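Side-chain contacts in ethylbenzene dehydrogenase alpha-subunit (Aromatoleum aromaticum, PDB 2IVF), which belongs to the molybdopterin oxidoreductase family and holds a molybdenum atom, an iron/sulfur cluster and the pterin dinucleotide groups MGD and MD1: residues A190-A195 / M611-S616; V544-W549 / P961-D966; L331-R336 / G340-A345. All blocks are in the same frame, centred on the assembly; numbering follows the deposited sequence.

Contact 1: A190-A195 / M611-S616; sequences APHVHA and MRRKRS. With MD1 (phosphoric acid 4-(2-amino-4-oxo-3,4,5,6,-tetrahydro-pteridin-6-yl)-2-hydroxy-3,4-dimercapto-but-3-en-yl ester guanylate ester), chain N; ACT (acetate ion), chain E.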
loop_
_atom_site.group_PDB
_atom_site.type_symbol
_atom_site.label_atom_id
_atom_site.label_comp_id
_atom_site.label_asym_id
_atom_site.label_seq_id
_atom_site.Cartn_x
_atom_site.Cartn_y
_atom_site.Cartn_z
ATOM N N ALA A 190 8.839 9.441 20.363
ATOM C CA ALA A 190 8.978 8.322 19.437
ATOM C C ALA A 190 8.824 8.778 17.968
ATOM O O ALA A 190 8.050 8.188 17.208
ATOM C CB ALA A 190 7.941 7.145 19.801
ATOM N N PRO A 191 9.605 9.799 17.534
ATOM C CA PRO A 191 9.436 10.185 16.129
ATOM C C PRO A 191 9.941 9.099 15.212
ATOM O O PRO A 191 10.997 8.491 15.491
ATOM C CB PRO A 191 10.346 11.429 15.990
ATOM C CG PRO A 191 11.358 11.239 17.022
ATOM C CD PRO A 191 10.664 10.572 18.175
ATOM N N HIS A 192 9.204 8.856 14.116
ATOM C CA HIS A 192 9.667 7.955 13.085
ATOM C C HIS A 192 10.475 8.734 12.054
ATOM O O HIS A 192 10.818 9.891 12.294
ATOM C CB HIS A 192 8.495 7.176 12.464
ATOM C CG HIS A 192 8.832 5.758 12.144
ATOM N ND1 HIS A 192 10.013 5.404 11.522
ATOM C CD2 HIS A 192 8.130 4.603 12.311
ATOM C CE1 HIS A 192 10.052 4.088 11.381
ATOM N NE2 HIS A 192 8.917 3.579 11.831
ATOM N N VAL A 193 10.838 8.109 10.945
ATOM C CA VAL A 193 11.750 8.692 9.995
ATOM C C VAL A 193 10.980 9.169 8.760
ATOM O O VAL A 193 11.586 9.569 7.767
ATOM C CB VAL A 193 12.901 7.703 9.654
ATOM C CG1 VAL A 193 14.029 8.381 8.836
ATOM C CG2 VAL A 193 13.451 7.118 10.955
ATOM N N HIS A 194 9.653 9.170 8.829
ATOM C CA HIS A 194 8.869 9.405 7.619
ATOM C C HIS A 194 9.157 10.763 7.016
ATOM O O HIS A 194 9.003 10.944 5.819
ATOM C CB HIS A 194 7.383 9.373 7.884
ATOM C CG HIS A 194 6.943 8.226 8.718
ATOM N ND1 HIS A 194 7.155 6.916 8.349
ATOM C CD2 HIS A 194 6.297 8.193 9.902
ATOM C CE1 HIS A 194 6.661 6.122 9.285
ATOM N NE2 HIS A 194 6.116 6.872 10.231
ATOM N N ALA A 195 9.455 11.737 7.873
ATOM C CA ALA A 195 9.680 13.126 7.469
ATOM C C ALA A 195 11.049 13.241 6.837
ATOM O O ALA A 195 11.386 14.285 6.301
ATOM C CB ALA A 195 9.602 14.049 8.692
ATOM N N MET A 611 -2.670 9.199 18.305
ATOM C CA MET A 611 -4.075 8.861 18.334
ATOM C C MET A 611 -4.392 7.526 17.646
ATOM O O MET A 611 -5.372 6.885 18.015
ATOM C CB MET A 611 -4.926 9.963 17.754
ATOM C CG MET A 611 -4.914 11.217 18.588
ATOM S SD MET A 611 -5.635 11.033 20.271
ATOM C CE MET A 611 -7.320 10.677 19.862
ATOM N N ARG A 612 -3.617 7.111 16.643
ATOM C CA ARG A 612 -3.750 5.711 16.138
ATOM C C ARG A 612 -2.581 4.771 16.518
ATOM O O ARG A 612 -2.748 3.546 16.601
ATOM C CB ARG A 612 -3.962 5.654 14.626
ATOM C CG ARG A 612 -2.924 6.370 13.799
ATOM C CD ARG A 612 -2.619 5.625 12.555
ATOM N NE ARG A 612 -2.020 4.333 12.845
ATOM C CZ ARG A 612 -0.721 4.032 12.749
ATOM N NH1 ARG A 612 0.187 4.943 12.383
ATOM N NH2 ARG A 612 -0.314 2.805 13.052
ATOM N N ARG A 613 -1.390 5.323 16.701
ATOM C CA ARG A 613 -0.212 4.515 16.943
ATOM C C ARG A 613 -0.222 3.909 18.339
ATOM O O ARG A 613 0.002 2.697 18.477
ATOM C CB ARG A 613 1.080 5.307 16.792
ATOM C CG ARG A 613 2.302 4.408 17.005
ATOM C CD ARG A 613 3.521 5.137 17.468
ATOM N NE ARG A 613 4.128 5.870 16.348
ATOM C CZ ARG A 613 5.368 6.346 16.386
ATOM N NH1 ARG A 613 6.116 6.160 17.455
ATOM N NH2 ARG A 613 5.877 7.004 15.349
ATOM N N LYS A 614 -0.462 4.714 19.366
ATOM C CA LYS A 614 -0.557 4.157 20.721
ATOM C C LYS A 614 -1.772 3.279 20.859
ATOM O O LYS A 614 -2.888 3.657 20.497
ATOM C CB LYS A 614 -0.592 5.193 21.840
ATOM C CG LYS A 614 0.772 5.590 22.390
ATOM C CD LYS A 614 1.674 6.142 21.315
ATOM C CE LYS A 614 2.868 6.854 21.953
ATOM N NZ LYS A 614 3.959 7.184 20.974
ATOM N N ARG A 615 -1.539 2.113 21.430
ATOM C CA ARG A 615 -2.622 1.187 21.722
ATOM C C ARG A 615 -3.457 1.800 22.812
ATOM O O ARG A 615 -2.927 2.189 23.872
ATOM C CB ARG A 615 -2.106 -0.186 22.170
ATOM C CG ARG A 615 -1.612 -1.063 21.022
ATOM C CD ARG A 615 -0.495 -0.431 20.204
ATOM N NE ARG A 615 0.039 -1.390 19.235
ATOM C CZ ARG A 615 1.142 -1.155 18.536
ATOM N NH1 ARG A 615 1.787 -0.004 18.710
ATOM N NH2 ARG A 615 1.605 -2.075 17.692
ATOM N N SER A 616 -4.757 1.923 22.552
ATOM C CA SER A 616 -5.654 2.686 23.423
ATOM C C SER A 616 -5.270 4.179 23.637
ATOM O O SER A 616 -5.866 4.868 24.448
ATOM C CB SER A 616 -5.853 1.951 24.747
ATOM O OG SER A 616 -6.536 0.737 24.573
HETATM P PB MD1 N . 3.328 6.689 12.903
HETATM O O3B MD1 N . 2.572 6.871 11.525
HETATM O O1B MD1 N . 4.774 6.905 12.637
HETATM O O2B MD1 N . 2.621 7.329 14.034
HETATM O O3A MD1 N . 3.136 5.134 13.149
HETATM C C10 MD1 N . 4.071 4.143 12.672
HETATM C C11 MD1 N . 3.390 2.819 12.979
HETATM O O11 MD1 N . 2.391 2.688 11.911
HETATM C C12 MD1 N . 4.372 1.685 12.854
HETATM S S12 MD1 N . 5.869 1.869 12.047
HETATM C C13 MD1 N . 4.073 0.431 13.325
HETATM S S13 MD1 N . 5.128 -0.874 13.153
HETATM C C14 MD1 N . 2.815 0.128 14.046
HETATM N N15 MD1 N . 1.930 -0.841 13.495
HETATM C C16 MD1 N . 0.695 -1.072 14.043
HETATM C C15 MD1 N . -0.048 -2.114 13.519
HETATM O O14 MD1 N . 0.394 -2.833 12.583
HETATM N N17 MD1 N . -1.293 -2.245 14.043
HETATM C C17 MD1 N . -1.746 -1.434 15.084
HETATM N N16 MD1 N . -2.970 -1.672 15.534
HETATM N N18 MD1 N . -0.976 -0.461 15.599
HETATM C C20 MD1 N . 0.226 -0.284 15.097
HETATM N N8 MD1 N . 1.029 0.663 15.648
HETATM C C7 MD1 N . 2.333 1.024 15.160
HETATM P PA MD1 N . 1.543 7.977 10.971
HETATM O O1A MD1 N . 1.670 7.909 9.484
HETATM O O2A MD1 N . 0.212 7.687 11.551
HETATM O "O5'" MD1 N . 2.048 9.373 11.509
HETATM C "C5'" MD1 N . 3.240 9.882 10.921
HETATM C "C4'" MD1 N . 3.025 11.275 10.494
HETATM O "O4'" MD1 N . 4.216 11.595 9.785
HETATM C "C1'" MD1 N . 3.804 12.564 8.820
HETATM N N9 MD1 N . 4.745 12.751 7.708
HETATM C C4 MD1 N . 5.539 13.807 7.601
HETATM N N3 MD1 N . 5.683 14.866 8.433
HETATM C C2 MD1 N . 6.560 15.828 8.146
HETATM N N2 MD1 N . 6.724 16.887 8.982
HETATM N N1 MD1 N . 7.241 15.750 6.947
HETATM C C6 MD1 N . 7.141 14.708 6.058
HETATM O O6 MD1 N . 7.848 14.702 5.050
HETATM C C5 MD1 N . 6.253 13.675 6.399
HETATM N N7 MD1 N . 5.861 12.547 5.818
HETATM C C8 MD1 N . 4.954 11.992 6.628
HETATM C "C2'" MD1 N . 2.480 12.030 8.279
HETATM O "O2'" MD1 N . 1.629 13.056 7.712
HETATM C "C3'" MD1 N . 1.865 11.317 9.492
HETATM O "O3'" MD1 N . 0.754 12.062 10.056
HETATM C C ACT E . 9.713 0.412 11.174
HETATM O O ACT E . 8.674 0.933 11.548
HETATM O OXT ACT E . 9.513 -0.658 10.530
HETATM C CH3 ACT E . 11.040 1.006 11.496
#
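Arg613 meets Ala190 and His192 in the cofactor pocket of a molybdopterin oxidoreductase fold. The end of helix 610-613 and the loop after strand 186-188 grip MD1 between them. Arg612 comes first along the helix. Its chi1 of 55° puts CG between the backbone N and the carbonyl carbon, and the chain bends on toward the ligand. Arg612 NH1 donates to MD1 O2A at 2.9 Å, and Arg612 NH2 donates to MD1 O11, also at 2.9 Å. Arg613 does the bridging. It runs out with CG anti to the backbone N and bends at chi3 (-76°). Arg613 NH1 then reaches a lone pair of Ala190 O at 2.8 Å, in the carbonyl plane. Arg613 NE donates to MD1 O2B at 3.1 Å and Arg613 NH2 to MD1 O1B at 2.9 Å. His194 NE2 also donates to MD1 O1B, at 2.8 Å, with the oxygen in the plane of the His194 ring at its edge, so two donors hold this phosphate oxygen. His192 CB packs obliquely by the Arg613 guanidinium, while its ring NE2 donates to an acetate ion and the side chain lies about 4 Å from the molybdenum atom. Lys614 leaves the helix. Its ammonium skirts the methyl of Ala190 and forms salt bridges with Asp220 and Asp189. Arg613 NH1 shares Asp220, which probably balances part of the positive charge here. Arg615 turns to the pterin end of MD1. Its NE makes a salt bridge with Asp966 OD2, and MD1 N8 sits over one face of the Arg615 guanidinium, toward its rim, 3.2 Å from Arg615 NH1.

Contact 2: V544-W549 / P961-D966; sequences VPPAMW and PAPVTD. With MD1 (phosphoric acid 4-(2-amino-4-oxo-3,4,5,6,-tetrahydro-pteridin-6-yl)-2-hydroxy-3,4-dimercapto-but-3-en-yl ester guanylate ester), chain N.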
loop_
_atom_site.group_PDB
_atom_site.type_symbol
_atom_site.label_atom_id
_atom_site.label_comp_id
_atom_site.label_asym_id
_atom_site.label_seq_id
_atom_site.Cartn_x
_atom_site.Cartn_y
_atom_site.Cartn_z
ATOM N N VAL A 544 14.588 6.396 25.771
ATOM C CA VAL A 544 14.069 5.722 26.964
ATOM C C VAL A 544 12.990 4.704 26.560
ATOM O O VAL A 544 12.281 4.903 25.564
ATOM C CB VAL A 544 13.527 6.776 28.000
ATOM C CG1 VAL A 544 14.591 7.828 28.268
ATOM C CG2 VAL A 544 12.254 7.447 27.461
ATOM N N PRO A 545 12.892 3.582 27.295
ATOM C CA PRO A 545 11.801 2.604 27.048
ATOM C C PRO A 545 10.451 3.283 27.161
ATOM O O PRO A 545 10.219 3.933 28.178
ATOM C CB PRO A 545 11.966 1.580 28.190
ATOM C CG PRO A 545 12.882 2.232 29.198
ATOM C CD PRO A 545 13.765 3.156 28.399
ATOM N N PRO A 546 9.605 3.222 26.117
ATOM C CA PRO A 546 8.293 3.920 26.117
ATOM C C PRO A 546 7.230 3.411 27.106
ATOM O O PRO A 546 6.386 4.203 27.562
ATOM C CB PRO A 546 7.842 3.802 24.657
ATOM C CG PRO A 546 8.555 2.615 24.156
ATOM C CD PRO A 546 9.851 2.542 24.838
ATOM N N ALA A 547 7.314 2.151 27.547
ATOM C CA ALA A 547 6.408 1.658 28.604
ATOM C C ALA A 547 6.457 2.499 29.887
ATOM O O ALA A 547 5.457 2.586 30.631
ATOM C CB ALA A 547 6.668 0.147 28.911
ATOM N N MET A 548 7.619 3.077 30.195
ATOM C CA MET A 548 7.802 3.712 31.490
ATOM C C MET A 548 6.954 4.960 31.616
ATOM O O MET A 548 6.193 5.086 32.575
ATOM C CB MET A 548 9.263 4.077 31.775
ATOM C CG MET A 548 10.201 2.896 31.799
ATOM S SD MET A 548 9.630 1.564 32.885
ATOM C CE MET A 548 11.016 0.414 32.723
ATOM N N TRP A 549 7.093 5.883 30.674
ATOM C CA TRP A 549 6.413 7.163 30.806
ATOM C C TRP A 549 4.893 6.927 30.558
ATOM O O TRP A 549 4.071 7.536 31.215
ATOM C CB TRP A 549 7.014 8.229 29.873
ATOM C CG TRP A 549 6.505 8.192 28.492
ATOM C CD1 TRP A 549 6.800 7.305 27.524
ATOM C CD2 TRP A 549 5.586 9.111 27.937
ATOM N NE1 TRP A 549 6.086 7.598 26.366
ATOM C CE2 TRP A 549 5.325 8.704 26.610
ATOM C CE3 TRP A 549 4.921 10.221 28.458
ATOM C CZ2 TRP A 549 4.471 9.393 25.776
ATOM C CZ3 TRP A 549 4.057 10.909 27.637
ATOM C CH2 TRP A 549 3.844 10.500 26.306
ATOM N N PRO A 961 9.992 -3.698 27.616
ATOM C CA PRO A 961 8.681 -4.255 27.309
ATOM C C PRO A 961 7.923 -3.358 26.377
ATOM O O PRO A 961 7.631 -2.233 26.730
ATOM C CB PRO A 961 8.004 -4.343 28.690
ATOM C CG PRO A 961 8.742 -3.431 29.556
ATOM C CD PRO A 961 10.064 -3.140 28.982
ATOM N N ALA A 962 7.617 -3.849 25.196
ATOM C CA ALA A 962 6.912 -3.065 24.176
ATOM C C ALA A 962 5.393 -3.061 24.411
ATOM O O ALA A 962 4.757 -4.100 24.524
ATOM C CB ALA A 962 7.253 -3.593 22.771
ATOM N N PRO A 963 4.793 -1.863 24.490
ATOM C CA PRO A 963 3.348 -1.727 24.745
ATOM C C PRO A 963 2.512 -1.849 23.484
ATOM O O PRO A 963 1.708 -0.961 23.164
ATOM C CB PRO A 963 3.267 -0.322 25.323
ATOM C CG PRO A 963 4.316 0.406 24.498
ATOM C CD PRO A 963 5.456 -0.557 24.373
ATOM N N VAL A 964 2.671 -2.977 22.796
ATOM C CA VAL A 964 2.379 -3.072 21.354
ATOM C C VAL A 964 1.615 -4.336 20.995
ATOM O O VAL A 964 1.426 -4.622 19.837
ATOM C CB VAL A 964 3.663 -3.048 20.523
ATOM C CG1 VAL A 964 4.488 -1.730 20.770
ATOM C CG2 VAL A 964 4.532 -4.327 20.737
ATOM N N THR A 965 1.208 -5.076 22.016
ATOM C CA THR A 965 0.713 -6.449 21.907
ATOM C C THR A 965 -0.751 -6.508 21.504
ATOM O O THR A 965 -1.570 -7.147 22.155
ATOM C CB THR A 965 0.892 -7.152 23.236
ATOM O OG1 THR A 965 0.184 -6.430 24.253
ATOM C CG2 THR A 965 2.422 -7.192 23.600
ATOM N N ASP A 966 -1.057 -5.876 20.397
ATOM C CA ASP A 966 -2.423 -5.751 19.938
ATOM C C ASP A 966 -2.978 -6.949 19.131
ATOM O O ASP A 966 -4.188 -7.049 18.913
ATOM C CB ASP A 966 -2.579 -4.481 19.098
ATOM C CG ASP A 966 -1.770 -4.514 17.854
ATOM O OD1 ASP A 966 -2.115 -5.298 16.921
ATOM O OD2 ASP A 966 -0.852 -3.684 17.749
HETATM P PB MD1 N . 3.328 6.689 12.903
HETATM O O3B MD1 N . 2.572 6.871 11.525
HETATM O O1B MD1 N . 4.774 6.905 12.637
HETATM O O2B MD1 N . 2.621 7.329 14.034
HETATM O O3A MD1 N . 3.136 5.134 13.149
HETATM C C10 MD1 N . 4.071 4.143 12.672
HETATM C C11 MD1 N . 3.390 2.819 12.979
HETATM O O11 MD1 N . 2.391 2.688 11.911
HETATM C C12 MD1 N . 4.372 1.685 12.854
HETATM S S12 MD1 N . 5.869 1.869 12.047
HETATM C C13 MD1 N . 4.073 0.431 13.325
HETATM S S13 MD1 N . 5.128 -0.874 13.153
HETATM C C14 MD1 N . 2.815 0.128 14.046
HETATM N N15 MD1 N . 1.930 -0.841 13.495
HETATM C C16 MD1 N . 0.695 -1.072 14.043
HETATM C C15 MD1 N . -0.048 -2.114 13.519
HETATM O O14 MD1 N . 0.394 -2.833 12.583
HETATM N N17 MD1 N . -1.293 -2.245 14.043
HETATM C C17 MD1 N . -1.746 -1.434 15.084
HETATM N N16 MD1 N . -2.970 -1.672 15.534
HETATM N N18 MD1 N . -0.976 -0.461 15.599
HETATM C C20 MD1 N . 0.226 -0.284 15.097
HETATM N N8 MD1 N . 1.029 0.663 15.648
HETATM C C7 MD1 N . 2.333 1.024 15.160
HETATM P PA MD1 N . 1.543 7.977 10.971
HETATM O O1A MD1 N . 1.670 7.909 9.484
HETATM O O2A MD1 N . 0.212 7.687 11.551
HETATM O "O5'" MD1 N . 2.048 9.373 11.509
HETATM C "C5'" MD1 N . 3.240 9.882 10.921
HETATM C "C4'" MD1 N . 3.025 11.275 10.494
HETATM O "O4'" MD1 N . 4.216 11.595 9.785
HETATM C "C1'" MD1 N . 3.804 12.564 8.820
HETATM N N9 MD1 N . 4.745 12.751 7.708
HETATM C C4 MD1 N . 5.539 13.807 7.601
HETATM N N3 MD1 N . 5.683 14.866 8.433
HETATM C C2 MD1 N . 6.560 15.828 8.146
HETATM N N2 MD1 N . 6.724 16.887 8.982
HETATM N N1 MD1 N . 7.241 15.750 6.947
HETATM C C6 MD1 N . 7.141 14.708 6.058
HETATM O O6 MD1 N . 7.848 14.702 5.050
HETATM C C5 MD1 N . 6.253 13.675 6.399
HETATM N N7 MD1 N . 5.861 12.547 5.818
HETATM C C8 MD1 N . 4.954 11.992 6.628
HETATM C "C2'" MD1 N . 2.480 12.030 8.279
HETATM O "O2'" MD1 N . 1.629 13.056 7.712
HETATM C "C3'" MD1 N . 1.865 11.317 9.492
HETATM O "O3'" MD1 N . 0.754 12.062 10.056
HETATM O O HOH W 1 9.146 -0.041 27.004
#
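Pro546 and Ala547 rest against Pro961 and Pro963 of an irregular loop, and the backbones come nearest at the CA atoms of Ala547 and Pro963, 6.0 Å apart. The side chains are small and apolar. The methyl of Ala547, a helical residue, points at the loop. Ala547 CB is 3.4 Å from Pro961 O. It also touches the Pro961 ring, with Ala547 CB 4.2 Å from Pro961 CG. The second pairing is ring to ring: Pro546 CG approaches Pro963 CD at 4.4 Å. Polar linkage comes from one water. It accepts from Ala547 N at 2.9 Å and donates to Pro961 O at 2.7 Å. Backbone amides in the first turn of a helix lack a partner within the helix, and here the water serves Ala547. Beyond the touching residues the loop bends sharply. Pro963 and Thr965 are each the centre of an inverse gamma turn, the first closed by a weak bond from Val964 N to Ala962 O. These turns carry the chain to MD1. Asp966 has CG between its backbone N and carbonyl carbon (chi1 64°). Asp966 OD2 is held by a salt bridge to Arg615 NE and packs 3.6 Å from MD1 C17 at the pterin. The contact joins the helix holding Ala547 to a loop that ends beside the cofactor. Helix 557-560 adds Trp560, which touches both Ala547 and Pro963. Helix 217-221 supplies Val219, which touches Pro546 and Ala962. Pro215 of strand 214-215 also packs on Pro546. The loop then runs into strand 969-975, which pairs with strands 891-895 and 843-846 of the dinucleotide-binding region.

Contact 3: L331-R336 / G340-A345; sequences LPLLVR and GKFLSA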
loop_
_atom_site.group_PDB
_atom_site.type_symbol
_atom_site.label_atom_id
_atom_site.label_comp_id
_atom_site.label_asym_id
_atom_site.label_seq_id
_atom_site.Cartn_x
_atom_site.Cartn_y
_atom_site.Cartn_z
ATOM N N LEU A 331 21.859 -26.453 23.045
ATOM C CA LEU A 331 21.224 -27.763 23.162
ATOM C C LEU A 331 22.115 -28.833 23.819
ATOM O O LEU A 331 21.619 -29.675 24.546
ATOM C CB LEU A 331 20.634 -28.253 21.818
ATOM C CG LEU A 331 19.525 -27.436 21.141
ATOM C CD1 LEU A 331 18.784 -28.352 20.161
ATOM C CD2 LEU A 331 18.582 -26.782 22.092
ATOM N N PRO A 332 23.435 -28.843 23.544
ATOM C CA PRO A 332 24.274 -29.791 24.298
ATOM C C PRO A 332 24.783 -29.325 25.670
ATOM O O PRO A 332 25.510 -30.066 26.302
ATOM C CB PRO A 332 25.470 -29.989 23.364
ATOM C CG PRO A 332 25.609 -28.687 22.720
ATOM C CD PRO A 332 24.212 -28.178 22.472
ATOM N N LEU A 333 24.436 -28.125 26.132
ATOM C CA LEU A 333 24.982 -27.672 27.412
ATOM C C LEU A 333 24.202 -28.331 28.529
ATOM O O LEU A 333 22.989 -28.552 28.407
ATOM C CB LEU A 333 24.946 -26.158 27.563
ATOM C CG LEU A 333 25.869 -25.378 26.617
ATOM C CD1 LEU A 333 25.715 -23.886 26.825
ATOM C CD2 LEU A 333 27.356 -25.766 26.797
ATOM N N LEU A 334 24.912 -28.624 29.606
ATOM C CA LEU A 334 24.346 -29.352 30.729
ATOM C C LEU A 334 23.651 -28.446 31.732
ATOM O O LEU A 334 24.123 -27.349 32.063
ATOM C CB LEU A 334 25.425 -30.133 31.423
ATOM C CG LEU A 334 26.098 -31.258 30.639
ATOM C CD1 LEU A 334 27.282 -31.780 31.505
ATOM C CD2 LEU A 334 25.106 -32.385 30.334
ATOM N N VAL A 335 22.519 -28.955 32.207
ATOM C CA VAL A 335 21.651 -28.285 33.121
ATOM C C VAL A 335 21.490 -29.203 34.315
ATOM O O VAL A 335 21.441 -30.424 34.174
ATOM C CB VAL A 335 20.284 -27.964 32.451
ATOM C CG1 VAL A 335 19.376 -27.273 33.429
ATOM C CG2 VAL A 335 20.491 -27.090 31.248
ATOM N N ARG A 336 21.479 -28.599 35.492
ATOM C CA ARG A 336 21.367 -29.293 36.755
ATOM C C ARG A 336 19.912 -29.672 36.954
ATOM O O ARG A 336 19.018 -28.844 36.751
ATOM C CB ARG A 336 21.821 -28.370 37.891
ATOM C CG ARG A 336 23.304 -27.994 37.854
ATOM C CD ARG A 336 23.709 -27.051 38.976
ATOM N NE ARG A 336 23.308 -27.529 40.292
ATOM C CZ ARG A 336 23.735 -27.019 41.449
ATOM N NH1 ARG A 336 24.598 -26.019 41.489
ATOM N NH2 ARG A 336 23.275 -27.509 42.576
ATOM N N GLY A 340 17.761 -26.433 37.967
ATOM C CA GLY A 340 17.284 -26.063 36.653
ATOM C C GLY A 340 18.202 -25.084 35.940
ATOM O O GLY A 340 17.859 -24.523 34.911
ATOM N N LYS A 341 19.381 -24.889 36.493
ATOM C CA LYS A 341 20.287 -23.888 35.966
ATOM C C LYS A 341 21.462 -24.574 35.297
ATOM O O LYS A 341 21.842 -25.693 35.671
ATOM C CB LYS A 341 20.707 -22.933 37.109
ATOM C CG LYS A 341 19.689 -21.763 37.256
ATOM C CD LYS A 341 19.590 -21.228 38.642
ATOM C CE LYS A 341 18.363 -20.318 38.823
ATOM N NZ LYS A 341 18.189 -19.277 37.765
ATOM N N PHE A 342 22.020 -23.924 34.285
ATOM C CA PHE A 342 23.191 -24.476 33.610
ATOM C C PHE A 342 24.250 -24.875 34.652
ATOM O O PHE A 342 24.503 -24.139 35.633
ATOM C CB PHE A 342 23.799 -23.490 32.617
ATOM C CG PHE A 342 22.971 -23.260 31.375
ATOM C CD1 PHE A 342 22.919 -24.208 30.362
ATOM C CD2 PHE A 342 22.274 -22.066 31.211
ATOM C CE1 PHE A 342 22.163 -23.989 29.210
ATOM C CE2 PHE A 342 21.531 -21.823 30.090
ATOM C CZ PHE A 342 21.467 -22.794 29.060
ATOM N N LEU A 343 24.842 -26.049 34.444
ATOM C CA LEU A 343 25.983 -26.478 35.240
ATOM C C LEU A 343 27.141 -25.533 34.962
ATOM O O LEU A 343 27.511 -25.356 33.792
ATOM C CB LEU A 343 26.387 -27.896 34.862
ATOM C CG LEU A 343 27.573 -28.478 35.622
ATOM C CD1 LEU A 343 27.251 -28.490 37.098
ATOM C CD2 LEU A 343 27.890 -29.873 35.077
ATOM N N SER A 344 27.684 -24.926 36.021
ATOM C CA SER A 344 28.776 -23.972 35.893
ATOM C C SER A 344 30.046 -24.474 36.553
ATOM O O SER A 344 30.024 -25.388 37.401
ATOM C CB SER A 344 28.405 -22.612 36.478
ATOM O OG SER A 344 28.622 -22.556 37.877
ATOM N N ALA A 345 31.165 -23.885 36.141
ATOM C CA ALA A 345 32.463 -24.256 36.671
ATOM C C ALA A 345 32.522 -23.860 38.135
ATOM O O ALA A 345 33.199 -24.508 38.917
ATOM C CB ALA A 345 33.560 -23.595 35.880
HETATM O O HOH W 2 26.671 -26.519 31.609
#
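A chi1 of 179° leaves Val335 CG2 anti to the carbonyl carbon, while Phe342 has CG anti to its own carbonyl carbon (chi1 -71°). These torsions bring Val335 CG2 to 3.9 Å from Phe342 CD1, with the two side chains crossing at a slant. Leu333 CB reaches Phe342 CE1, 3.9 Å away. Leu334 and Leu343 run alongside each other, Leu334 CD1 4.1 Å from Leu343 CD2. The backbones form a single antiparallel bridge at the middle of strand 334-336. Val335 and Phe342 are its non-hydrogen-bonded pair. Leu343 N donates to Leu334 O at 2.8 Å, and Arg336 N donates to Lys341 O at 2.9 Å. Gly340 N closes the turn onto Arg336 O at 3.0 Å, and its positive phi (81°) suits a glycine. The aliphatic part of Arg336 lies along Lys341 O and Leu343. Its guanidinium pairs with Asp338, while Lys341 NZ makes a salt bridge with Asp819 and a hydrogen bond to the carbonyl of Asp817. Tyr815 meets the Phe342 ring edge-to-face. Charged ends are thus paired outside the contact, and what joins the two segments is backbone bonding and apolar packing.

How the contacts relate
Contacts 1 and 2 are neighbours, with centres 12 Å apart, and both touch MD1. They meet through Arg615 of contact 1, bonded to Asp966 and packed on Pro963 and Val964 of contact 2. Their segments alternate along the chain: 190-195, 544-549, 611-616, 961-966. Distant parts of the sequence, including the C-terminal loop before strand 969-975, are thereby drawn together around the cofactor. Contact 3 is different. It is a local turn between 190-195 and 544-549 in sequence. Its centre lies 43 Å from that of contact 1 and 33 Å from that of contact 2. Its first segment supplies an edge strand of a three-stranded antiparallel sheet, far from the chain centre. It touches neither.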